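PDB 2O14: uncharacterized esterase YxiM from Bacillus subtilis, which is an uncharacterised member of the GDSL lipolytic enzyme family and probably hydrolyses ester bonds. Local coordinates for residues P192-K197 against L351-V356; G231-L236 against D271-T276; V257-I262 against A305-T310; K309-D314 against Q362-F367. All blocks are in the same frame, centred on the assembly; numbering follows the deposited sequence.

Contact 1 of 4, residues P192-K197 against L351-V356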
# COMPACT_ATOMS: atom_id res chain seq x y z
N PRO A 192 -3.92 -4.44 -10.18
CA PRO A 192 -2.94 -4.78 -11.21
C PRO A 192 -3.38 -5.84 -12.22
O PRO A 192 -2.86 -5.89 -13.34
CB PRO A 192 -1.69 -5.17 -10.41
CG PRO A 192 -2.24 -5.56 -9.06
CD PRO A 192 -3.34 -4.57 -8.83
N HIS A 193 -4.34 -6.67 -11.84
CA HIS A 193 -4.84 -7.72 -12.72
C HIS A 193 -5.83 -7.17 -13.75
O HIS A 193 -6.38 -7.92 -14.56
CB HIS A 193 -5.55 -8.82 -11.92
CG HIS A 193 -4.67 -9.50 -10.91
ND1 HIS A 193 -4.03 -8.81 -9.90
CD2 HIS A 193 -4.35 -10.80 -10.73
CE1 HIS A 193 -3.35 -9.66 -9.15
NE2 HIS A 193 -3.53 -10.88 -9.63
N TYR A 194 -6.07 -5.86 -13.72
CA TYR A 194 -7.03 -5.26 -14.64
C TYR A 194 -6.55 -4.07 -15.46
O TYR A 194 -7.25 -3.64 -16.37
CB TYR A 194 -8.31 -4.91 -13.90
CG TYR A 194 -9.12 -6.13 -13.56
CD1 TYR A 194 -9.80 -6.84 -14.55
CD2 TYR A 194 -9.17 -6.62 -12.26
CE1 TYR A 194 -10.50 -8.00 -14.26
CE2 TYR A 194 -9.88 -7.78 -11.95
CZ TYR A 194 -10.54 -8.47 -12.96
OH TYR A 194 -11.21 -9.63 -12.68
N ILE A 195 -5.39 -3.52 -15.13
CA ILE A 195 -4.88 -2.40 -15.91
C ILE A 195 -3.57 -2.87 -16.53
O ILE A 195 -3.03 -3.90 -16.15
CB ILE A 195 -4.64 -1.13 -15.05
CG1 ILE A 195 -3.32 -1.23 -14.30
CG2 ILE A 195 -5.80 -0.94 -14.08
CD1 ILE A 195 -3.28 -2.33 -13.30
N ASP A 196 -3.05 -2.11 -17.50
CA ASP A 196 -1.81 -2.49 -18.15
C ASP A 196 -0.58 -2.07 -17.35
O ASP A 196 -0.38 -0.89 -17.08
CB ASP A 196 -1.73 -1.88 -19.55
CG ASP A 196 -0.46 -2.28 -20.29
OD1 ASP A 196 -0.23 -3.49 -20.46
OD2 ASP A 196 0.30 -1.37 -20.68
N LYS A 197 0.23 -3.05 -16.96
CA LYS A 197 1.43 -2.78 -16.18
C LYS A 197 2.44 -1.94 -16.96
O LYS A 197 3.30 -1.28 -16.37
CB LYS A 197 2.09 -4.09 -15.74
CG LYS A 197 3.38 -3.90 -14.95
CD LYS A 197 3.99 -5.23 -14.52
CE LYS A 197 5.28 -5.02 -13.75
NZ LYS A 197 5.09 -4.22 -12.51
N LEU A 351 -14.61 -6.53 -7.42
CA LEU A 351 -14.68 -5.10 -7.14
C LEU A 351 -13.68 -4.35 -8.02
O LEU A 351 -13.99 -3.30 -8.59
CB LEU A 351 -14.38 -4.82 -5.66
CG LEU A 351 -15.48 -5.20 -4.66
CD1 LEU A 351 -14.98 -5.01 -3.23
CD2 LEU A 351 -16.69 -4.33 -4.91
N ALA A 352 -12.47 -4.90 -8.14
CA ALA A 352 -11.44 -4.28 -8.96
C ALA A 352 -11.88 -4.27 -10.42
O ALA A 352 -11.69 -3.28 -11.13
CB ALA A 352 -10.12 -5.05 -8.81
N ARG A 353 -12.47 -5.38 -10.85
CA ARG A 353 -12.96 -5.53 -12.22
C ARG A 353 -13.99 -4.45 -12.52
O ARG A 353 -13.91 -3.77 -13.54
CB ARG A 353 -13.59 -6.92 -12.38
CG ARG A 353 -14.12 -7.23 -13.76
CD ARG A 353 -14.63 -8.68 -13.84
NE ARG A 353 -15.78 -8.91 -12.96
CZ ARG A 353 -16.97 -8.34 -13.13
NH1 ARG A 353 -17.18 -7.50 -14.13
NH2 ARG A 353 -17.96 -8.61 -12.28
N LEU A 354 -14.95 -4.30 -11.62
CA LEU A 354 -15.99 -3.29 -11.78
C LEU A 354 -15.40 -1.89 -11.82
O LEU A 354 -15.82 -1.05 -12.63
CB LEU A 354 -17.00 -3.38 -10.63
CG LEU A 354 -17.89 -4.63 -10.60
CD1 LEU A 354 -18.66 -4.71 -9.29
CD2 LEU A 354 -18.84 -4.59 -11.80
N ALA A 355 -14.44 -1.63 -10.95
CA ALA A 355 -13.80 -0.32 -10.88
C ALA A 355 -13.18 0.07 -12.21
O ALA A 355 -13.45 1.16 -12.72
CB ALA A 355 -12.74 -0.32 -9.77
N VAL A 356 -12.36 -0.81 -12.77
CA VAL A 356 -11.69 -0.52 -14.04
C VAL A 356 -12.69 -0.46 -15.20
O VAL A 356 -12.55 0.37 -16.10
CB VAL A 356 -10.60 -1.57 -14.33
CG1 VAL A 356 -9.98 -1.33 -15.70
CG2 VAL A 356 -9.51 -1.50 -13.25

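Contact 2 of 4, residues G231-L236 against D271-T276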
# COMPACT_ATOMS: atom_id res chain seq x y z
N GLY A 231 0.08 13.01 -14.55
CA GLY A 231 0.03 11.74 -15.26
C GLY A 231 -0.43 10.62 -14.35
O GLY A 231 -1.06 9.66 -14.82
N ASP A 232 -0.14 10.74 -13.06
CA ASP A 232 -0.53 9.73 -12.09
C ASP A 232 -1.97 9.89 -11.62
O ASP A 232 -2.63 10.90 -11.89
CB ASP A 232 0.38 9.78 -10.85
CG ASP A 232 1.84 9.53 -11.18
OD1 ASP A 232 2.13 8.74 -12.10
OD2 ASP A 232 2.70 10.12 -10.49
N TYR A 233 -2.46 8.87 -10.92
CA TYR A 233 -3.80 8.88 -10.37
C TYR A 233 -3.77 8.53 -8.89
O TYR A 233 -3.03 7.63 -8.47
CB TYR A 233 -4.69 7.87 -11.11
CG TYR A 233 -5.14 8.33 -12.48
CD1 TYR A 233 -6.03 9.38 -12.62
CD2 TYR A 233 -4.67 7.70 -13.63
CE1 TYR A 233 -6.46 9.80 -13.89
CE2 TYR A 233 -5.09 8.11 -14.90
CZ TYR A 233 -5.98 9.16 -15.02
OH TYR A 233 -6.39 9.57 -16.27
N PHE A 234 -4.55 9.25 -8.10
CA PHE A 234 -4.66 8.97 -6.67
C PHE A 234 -6.04 8.35 -6.53
O PHE A 234 -7.05 9.06 -6.58
CB PHE A 234 -4.56 10.26 -5.85
CG PHE A 234 -4.84 10.06 -4.37
CD1 PHE A 234 -4.39 8.92 -3.71
CD2 PHE A 234 -5.52 11.03 -3.65
CE1 PHE A 234 -4.61 8.75 -2.33
CE2 PHE A 234 -5.75 10.88 -2.27
CZ PHE A 234 -5.29 9.73 -1.61
N MSE A 235 -6.08 7.03 -6.39
CA MSE A 235 -7.35 6.32 -6.26
C MSE A 235 -7.62 6.17 -4.77
O MSE A 235 -6.95 5.41 -4.08
CB MSE A 235 -7.24 4.96 -6.93
CG MSE A 235 -8.56 4.26 -7.11
SE MSE A 235 -8.49 3.10 -8.64
CE MSE A 235 -9.42 4.24 -9.90
N LEU A 236 -8.63 6.91 -4.30
CA LEU A 236 -8.96 6.93 -2.88
C LEU A 236 -10.37 6.43 -2.53
O LEU A 236 -11.37 6.86 -3.13
CB LEU A 236 -8.76 8.37 -2.38
CG LEU A 236 -8.82 8.82 -0.91
CD1 LEU A 236 -10.25 8.92 -0.47
CD2 LEU A 236 -8.04 7.85 -0.04
N ASP A 271 -4.05 13.52 -10.89
CA ASP A 271 -5.51 13.47 -10.86
C ASP A 271 -6.03 12.60 -9.73
O ASP A 271 -5.33 11.72 -9.23
CB ASP A 271 -6.06 12.95 -12.20
CG ASP A 271 -5.88 13.95 -13.32
OD1 ASP A 271 -6.24 15.13 -13.12
OD2 ASP A 271 -5.40 13.55 -14.40
N VAL A 272 -7.27 12.87 -9.32
CA VAL A 272 -7.89 12.12 -8.24
C VAL A 272 -9.14 11.37 -8.67
O VAL A 272 -10.01 11.92 -9.35
CB VAL A 272 -8.30 13.05 -7.08
CG1 VAL A 272 -8.91 12.24 -5.96
CG2 VAL A 272 -7.10 13.83 -6.59
N ILE A 273 -9.22 10.11 -8.26
CA ILE A 273 -10.38 9.27 -8.55
C ILE A 273 -10.96 8.82 -7.22
O ILE A 273 -10.36 7.99 -6.53
CB ILE A 273 -10.00 8.01 -9.36
CG1 ILE A 273 -9.36 8.40 -10.69
CG2 ILE A 273 -11.25 7.15 -9.59
CD1 ILE A 273 -8.74 7.23 -11.42
N LEU A 274 -12.12 9.36 -6.85
CA LEU A 274 -12.76 8.98 -5.59
C LEU A 274 -13.69 7.79 -5.82
O LEU A 274 -14.30 7.67 -6.88
CB LEU A 274 -13.58 10.15 -5.04
CG LEU A 274 -12.84 11.44 -4.67
CD1 LEU A 274 -13.85 12.46 -4.20
CD2 LEU A 274 -11.80 11.16 -3.58
N SER A 275 -13.78 6.92 -4.83
CA SER A 275 -14.64 5.74 -4.93
C SER A 275 -15.55 5.60 -3.72
O SER A 275 -15.11 5.76 -2.58
CB SER A 275 -13.78 4.48 -5.06
OG SER A 275 -14.59 3.31 -5.05
N THR A 276 -16.82 5.33 -3.96
CA THR A 276 -17.77 5.13 -2.87
C THR A 276 -17.60 3.68 -2.45
O THR A 276 -17.76 2.77 -3.25
CB THR A 276 -19.23 5.38 -3.33
OG1 THR A 276 -19.52 4.55 -4.47
CG2 THR A 276 -19.42 6.84 -3.72
O HOH W 1 -3.09 12.11 -14.51

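Contact 3 of 4, residues V257-I262 against A305-T310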
# COMPACT_ATOMS: atom_id res chain seq x y z
N VAL A 257 -11.45 16.95 5.58
CA VAL A 257 -10.16 16.28 5.48
C VAL A 257 -9.96 15.74 4.07
O VAL A 257 -8.89 15.88 3.48
CB VAL A 257 -10.05 15.11 6.47
CG1 VAL A 257 -8.77 14.32 6.23
CG2 VAL A 257 -10.09 15.64 7.90
N MSE A 258 -11.00 15.10 3.56
CA MSE A 258 -10.97 14.53 2.22
C MSE A 258 -10.71 15.62 1.19
O MSE A 258 -9.90 15.44 0.28
CB MSE A 258 -12.31 13.84 1.91
CG MSE A 258 -12.55 12.57 2.71
SE MSE A 258 -11.56 11.06 1.99
CE MSE A 258 -12.75 10.65 0.50
N ARG A 259 -11.38 16.76 1.36
CA ARG A 259 -11.22 17.89 0.45
C ARG A 259 -9.77 18.36 0.41
O ARG A 259 -9.22 18.61 -0.66
CB ARG A 259 -12.11 19.06 0.91
CG ARG A 259 -12.13 20.24 -0.04
CD ARG A 259 -12.83 21.43 0.60
NE ARG A 259 -14.16 21.10 1.10
CZ ARG A 259 -15.21 20.82 0.32
NH1 ARG A 259 -15.09 20.85 -1.00
NH2 ARG A 259 -16.37 20.52 0.88
N ASP A 260 -9.16 18.47 1.58
CA ASP A 260 -7.78 18.91 1.69
C ASP A 260 -6.82 17.97 0.97
O ASP A 260 -5.94 18.43 0.24
CB ASP A 260 -7.38 19.01 3.16
CG ASP A 260 -5.97 19.54 3.34
OD1 ASP A 260 -5.72 20.71 2.99
OD2 ASP A 260 -5.12 18.77 3.83
N MSE A 261 -6.98 16.67 1.18
CA MSE A 261 -6.11 15.69 0.52
C MSE A 261 -6.21 15.82 -0.99
O MSE A 261 -5.19 15.79 -1.69
CB MSE A 261 -6.48 14.26 0.92
CG MSE A 261 -6.23 13.93 2.38
SE MSE A 261 -6.04 12.02 2.64
CE MSE A 261 -7.91 11.55 2.89
N ILE A 262 -7.43 15.96 -1.49
CA ILE A 262 -7.65 16.10 -2.93
C ILE A 262 -6.92 17.32 -3.47
O ILE A 262 -6.29 17.26 -4.53
CB ILE A 262 -9.16 16.25 -3.25
CG1 ILE A 262 -9.90 14.97 -2.86
CG2 ILE A 262 -9.35 16.56 -4.73
CD1 ILE A 262 -11.40 15.12 -2.84
N ALA A 305 -16.76 14.99 -5.21
CA ALA A 305 -16.36 14.75 -6.60
C ALA A 305 -16.78 15.91 -7.50
O ALA A 305 -16.04 16.32 -8.40
CB ALA A 305 -16.98 13.45 -7.09
N GLU A 306 -17.96 16.45 -7.24
CA GLU A 306 -18.51 17.56 -8.01
C GLU A 306 -17.87 18.88 -7.62
O GLU A 306 -17.47 19.67 -8.48
CB GLU A 306 -20.02 17.64 -7.79
CG GLU A 306 -20.74 16.32 -8.07
CD GLU A 306 -22.18 16.32 -7.59
OE1 GLU A 306 -22.40 16.53 -6.38
OE2 GLU A 306 -23.09 16.10 -8.42
N GLU A 307 -17.77 19.12 -6.32
CA GLU A 307 -17.19 20.34 -5.78
C GLU A 307 -15.70 20.52 -6.11
O GLU A 307 -15.26 21.62 -6.44
CB GLU A 307 -17.38 20.38 -4.27
CG GLU A 307 -18.81 20.57 -3.83
CD GLU A 307 -18.98 20.32 -2.34
OE1 GLU A 307 -18.09 20.71 -1.57
OE2 GLU A 307 -20.02 19.74 -1.95
N GLU A 308 -14.93 19.44 -5.99
CA GLU A 308 -13.49 19.49 -6.27
C GLU A 308 -13.14 19.01 -7.67
O GLU A 308 -11.97 18.94 -8.04
CB GLU A 308 -12.73 18.66 -5.23
CG GLU A 308 -12.91 19.14 -3.80
CD GLU A 308 -12.57 20.62 -3.63
OE1 GLU A 308 -11.50 21.05 -4.12
OE2 GLU A 308 -13.38 21.35 -3.01
N LYS A 309 -14.17 18.68 -8.45
CA LYS A 309 -13.98 18.22 -9.82
C LYS A 309 -12.99 17.06 -9.95
O LYS A 309 -11.96 17.17 -10.61
CB LYS A 309 -13.51 19.40 -10.68
CG LYS A 309 -14.45 20.58 -10.65
CD LYS A 309 -13.92 21.74 -11.48
CE LYS A 309 -14.84 22.95 -11.39
NZ LYS A 309 -16.22 22.62 -11.85
N THR A 310 -13.32 15.94 -9.31
CA THR A 310 -12.47 14.76 -9.38
C THR A 310 -13.23 13.70 -10.16
O THR A 310 -14.42 13.86 -10.44
CB THR A 310 -12.18 14.20 -7.98
OG1 THR A 310 -13.36 13.59 -7.45
CG2 THR A 310 -11.72 15.30 -7.04

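Contact 4 of 4, residues K309-D314 against Q362-F367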
# COMPACT_ATOMS: atom_id res chain seq x y z
N LYS A 309 -14.17 18.68 -8.45
CA LYS A 309 -13.98 18.22 -9.82
C LYS A 309 -12.99 17.06 -9.95
O LYS A 309 -11.96 17.17 -10.61
CB LYS A 309 -13.51 19.40 -10.68
CG LYS A 309 -14.45 20.58 -10.65
CD LYS A 309 -13.92 21.74 -11.48
CE LYS A 309 -14.84 22.95 -11.39
NZ LYS A 309 -16.22 22.62 -11.85
N THR A 310 -13.32 15.94 -9.31
CA THR A 310 -12.47 14.76 -9.38
C THR A 310 -13.23 13.70 -10.16
O THR A 310 -14.42 13.86 -10.44
CB THR A 310 -12.18 14.20 -7.98
OG1 THR A 310 -13.36 13.59 -7.45
CG2 THR A 310 -11.72 15.30 -7.04
N TYR A 311 -12.54 12.63 -10.54
CA TYR A 311 -13.20 11.53 -11.25
C TYR A 311 -13.93 10.76 -10.16
O TYR A 311 -13.55 10.84 -8.98
CB TYR A 311 -12.17 10.64 -11.94
CG TYR A 311 -11.54 11.28 -13.16
CD1 TYR A 311 -12.30 11.53 -14.31
CD2 TYR A 311 -10.20 11.65 -13.16
CE1 TYR A 311 -11.73 12.13 -15.43
CE2 TYR A 311 -9.62 12.26 -14.28
CZ TYR A 311 -10.39 12.49 -15.41
OH TYR A 311 -9.81 13.09 -16.51
N LEU A 312 -14.96 10.02 -10.52
CA LEU A 312 -15.73 9.27 -9.54
C LEU A 312 -16.21 7.91 -10.00
O LEU A 312 -16.81 7.77 -11.07
CB LEU A 312 -16.96 10.09 -9.11
CG LEU A 312 -17.95 9.41 -8.16
CD1 LEU A 312 -17.34 9.33 -6.76
CD2 LEU A 312 -19.26 10.19 -8.12
N ILE A 313 -15.93 6.90 -9.18
CA ILE A 313 -16.35 5.53 -9.44
C ILE A 313 -17.34 5.25 -8.33
O ILE A 313 -16.96 5.18 -7.16
CB ILE A 313 -15.19 4.52 -9.31
CG1 ILE A 313 -14.06 4.87 -10.27
CG2 ILE A 313 -15.71 3.11 -9.60
CD1 ILE A 313 -14.44 4.78 -11.73
N ASP A 314 -18.62 5.11 -8.67
CA ASP A 314 -19.63 4.84 -7.65
C ASP A 314 -19.68 3.34 -7.42
O ASP A 314 -20.70 2.69 -7.67
CB ASP A 314 -21.01 5.33 -8.12
CG ASP A 314 -21.92 5.68 -6.96
OD1 ASP A 314 -21.75 5.10 -5.86
OD2 ASP A 314 -22.81 6.53 -7.15
N GLN A 362 -16.02 5.65 -18.69
CA GLN A 362 -15.93 7.11 -18.64
C GLN A 362 -14.83 7.62 -19.56
O GLN A 362 -14.66 8.83 -19.72
CB GLN A 362 -15.64 7.58 -17.21
CG GLN A 362 -16.70 7.19 -16.19
CD GLN A 362 -16.53 7.94 -14.89
OE1 GLN A 362 -17.12 7.58 -13.87
NE2 GLN A 362 -15.73 9.00 -14.91
N GLY A 363 -14.08 6.70 -20.16
CA GLY A 363 -13.01 7.09 -21.06
C GLY A 363 -11.88 7.84 -20.37
O GLY A 363 -11.25 8.71 -20.97
N ILE A 364 -11.62 7.51 -19.12
CA ILE A 364 -10.56 8.17 -18.37
C ILE A 364 -9.19 7.77 -18.91
O ILE A 364 -8.86 6.58 -19.00
CB ILE A 364 -10.67 7.85 -16.88
CG1 ILE A 364 -11.95 8.48 -16.32
CG2 ILE A 364 -9.45 8.37 -16.14
CD1 ILE A 364 -12.25 8.12 -14.89
N ALA A 365 -8.40 8.77 -19.27
CA ALA A 365 -7.06 8.58 -19.84
C ALA A 365 -6.20 7.52 -19.16
O ALA A 365 -5.94 7.58 -17.96
CB ALA A 365 -6.32 9.91 -19.86
N GLY A 366 -5.76 6.54 -19.95
CA GLY A 366 -4.92 5.48 -19.43
C GLY A 366 -5.63 4.16 -19.23
O GLY A 366 -4.99 3.12 -19.10
N PHE A 367 -6.96 4.19 -19.18
CA PHE A 367 -7.74 2.98 -18.98
C PHE A 367 -8.52 2.57 -20.23
O PHE A 367 -8.62 1.35 -20.48
CB PHE A 367 -8.69 3.15 -17.80
CG PHE A 367 -8.00 3.48 -16.51
CD1 PHE A 367 -7.76 4.80 -16.15
CD2 PHE A 367 -7.55 2.46 -15.67
CE1 PHE A 367 -7.10 5.11 -14.96
CE2 PHE A 367 -6.89 2.76 -14.48
CZ PHE A 367 -6.66 4.09 -14.12

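Contact 1 of 4, residues P192-K197 against L351-V356
Tyr194 and Arg353 mark the closest pass of the two backbones, CA to CA 6.4 Å, where the loop leaving a short 3-10 segment runs beside helix 345-361. The Tyr194 ring lies against the helix itself: Arg353 CA sits 3.7 Å from the ring centroid and 7° off the normal, a CH-pi contact squarely over the face. With its CG anti to the carbonyl carbon (chi1 -73°), Tyr194 lays that ring over the helix backbone. Arg353 CB comes within 3.5 Å of Tyr194 CZ, and the arginine chain then runs past the phenol oxygen. A bend at chi3 (65°) turns its guanidinium off to a cation-pi contact with Tyr322 on helix 315-326. At the ring's other end Val356 CG2 fills the angle between Tyr194 CB, at 3.7 Å, and Ile195 CG2, at 3.8 Å. Tyr194 OH hydrogen-bonds Asp349, one turn earlier on the helix. With an alanine here, the helix backbone at Arg353 is likely to lose its cover and the Asp349 carboxylate its phenol partner. The chemistry is thus a flat apolar lid on a helix, with a polar tether at its hydroxyl joining this loop to the last helix of the chain.

Contact 2 of 4, residues G231-L236 against D271-T276
Ile273 CD1 and Met235 CE, 3.4 Å apart, form a tight apolar centre between two neighbouring strands of the parallel sheet, the strands of a beta-alpha-beta unit whose connection is helix 251-266; such a sheet flanked by helices is consistent with the SGNH (GDSL) hydrolase fold. Met235 is selenomethionine; its CG is anti to the backbone N (chi1 -168°), and a bend at chi3 brings the methyl back against both Ile273 CG2 and CD1. From the other side the same Ile273 CD1 meets Tyr233 CD1 at 3.7 Å, so one methyl is wedged between the Met235 methyl and the Tyr233 ring. Tyr233 OH reaches on to Ala365 O in the C-terminal loop. The opposite face of the sheet carries Phe234, Leu236, Val272 and Leu274, covered by Val265, Met258 and Ile262 of helix 251-266. Leu236 CD1 and Leu274 CD2 touch there at 4.1 Å, the two chains rising together from the sheet.

Five backbone hydrogen bonds join the strands in parallel register, alternating between them; among the straighter ones, Ile273 N gives to Phe234 O at 2.9 Å and 175°. Outward, toward the N-terminal ends of the strands, Asp271 CB rests against Tyr233 CD1 and CE1, and the chemistry turns polar. Asp232 O accepts from Asp271 N at 3.1 Å and also from a water. That water, lying over the rim of the Tyr233 ring, gives its second hydrogen to Asp271 OD2 at 2.7 Å.

Contact 3 of 4, residues V257-I262 against A305-T310
Arg259 reaches from helix 251-266 to two consecutive acids at the end of helix 298-307, forming a salt-bridge network. Its NH1 gives to Glu308 OE2 at 2.7 Å and to Glu307 OE1 at 3.1 Å, while NH2 holds that same Glu307 OE1 at 3.0 Å. The grip on Glu307 is therefore end-on, with two nitrogens sharing one oxygen, and the two flat groups are nearly coplanar (14°). Glu308 is turned quite differently: its carboxylate stands 71° from the guanidinium, yet OE2 still lies in the guanidinium plane and is met on its anti side. Beneath the charges Ile262 CG2 packs on Thr310 CG2 at 3.5 Å, with the Glu308 CB also alongside.

Bends set these ends in place: Arg259 folds at chi3 and Glu308 at chi2, while Glu307 stays extended beyond CG. Further out, the second oxygens have their own cations, Arg263 for Glu308 OE1 and Lys255 for Glu307 OE2, both from helix 251-266. Lys309, with positive phi, takes the chain out of the helix, and Thr310 N bonds back to Ala305 O at 2.9 Å. A leucine in place of Arg259 would probably leave Glu307 OE1 and Glu308 OE2 without the cation they share, though Lys255 and Arg263 could still hold the other oxygens. The contact thus ties two helices on one side of the sheet by charge at the surface, over a small apolar floor.

Contact 4 of 4, residues K309-D314 against Q362-F367
Tyr311 opens strand 311-313, the outermost strand of the parallel sheet on this side, and turns its ring toward Ile364 in the C-terminal loop. Ile364 lies over one face: its CG2 is 4.2 Å above the ring plane near the centre, and CG1 makes an off-centre CH-pi contact, 4.1 Å from the centroid. The branch that comes closest is CD1, 3.5 Å from Tyr311 CD1. The two side chains run antiparallel alongside one another; a chi1 of -73° sets Tyr311 CG beside its own backbone N and lays the ring along the isoleucine. Tyr233 of the sheet and Leu359 of the last helix also touch Ile364.

The loop is shaped to bring that residue in: Gly363 ends helix 345-361 in a Schellman motif, and a type II beta turn follows from Ile364 to Phe367. Next along the strand, Leu312 sends its side chain away to helix 298-307, while its carbonyl faces the extended side chain of Gln362. Ile313 turns back to that side and packs on Leu359 and Glu358 of helix 345-361. Asp314 follows the strand, at the N-cap position of helix 315-326; its OD2 forms a salt bridge with Arg298, and Asp314 OD1 hydrogen-bonds Thr276 OG1.

How the contacts relate
Contact 2 is the buried core, two inner strands joined by backbone bonds with apolar side chains on both faces. Contacts 3 and 4 lie on its two sides: contact 3 joins helices over the face carrying Leu236 and Leu274, charged on top and apolar underneath, while contact 4 brings the C-terminal loop to the Tyr233 face. Contacts 3 and 4 share Lys309 and Thr310, the link from helix to edge strand. Contact 1 is farther out, about 14 Å from contact 2 between centres, but meets contact 4 where Ile195 touches Phe367. Chemistry follows place: charge at the surface in contact 3, aromatic-aliphatic packing in the partly buried contacts 1 and 4.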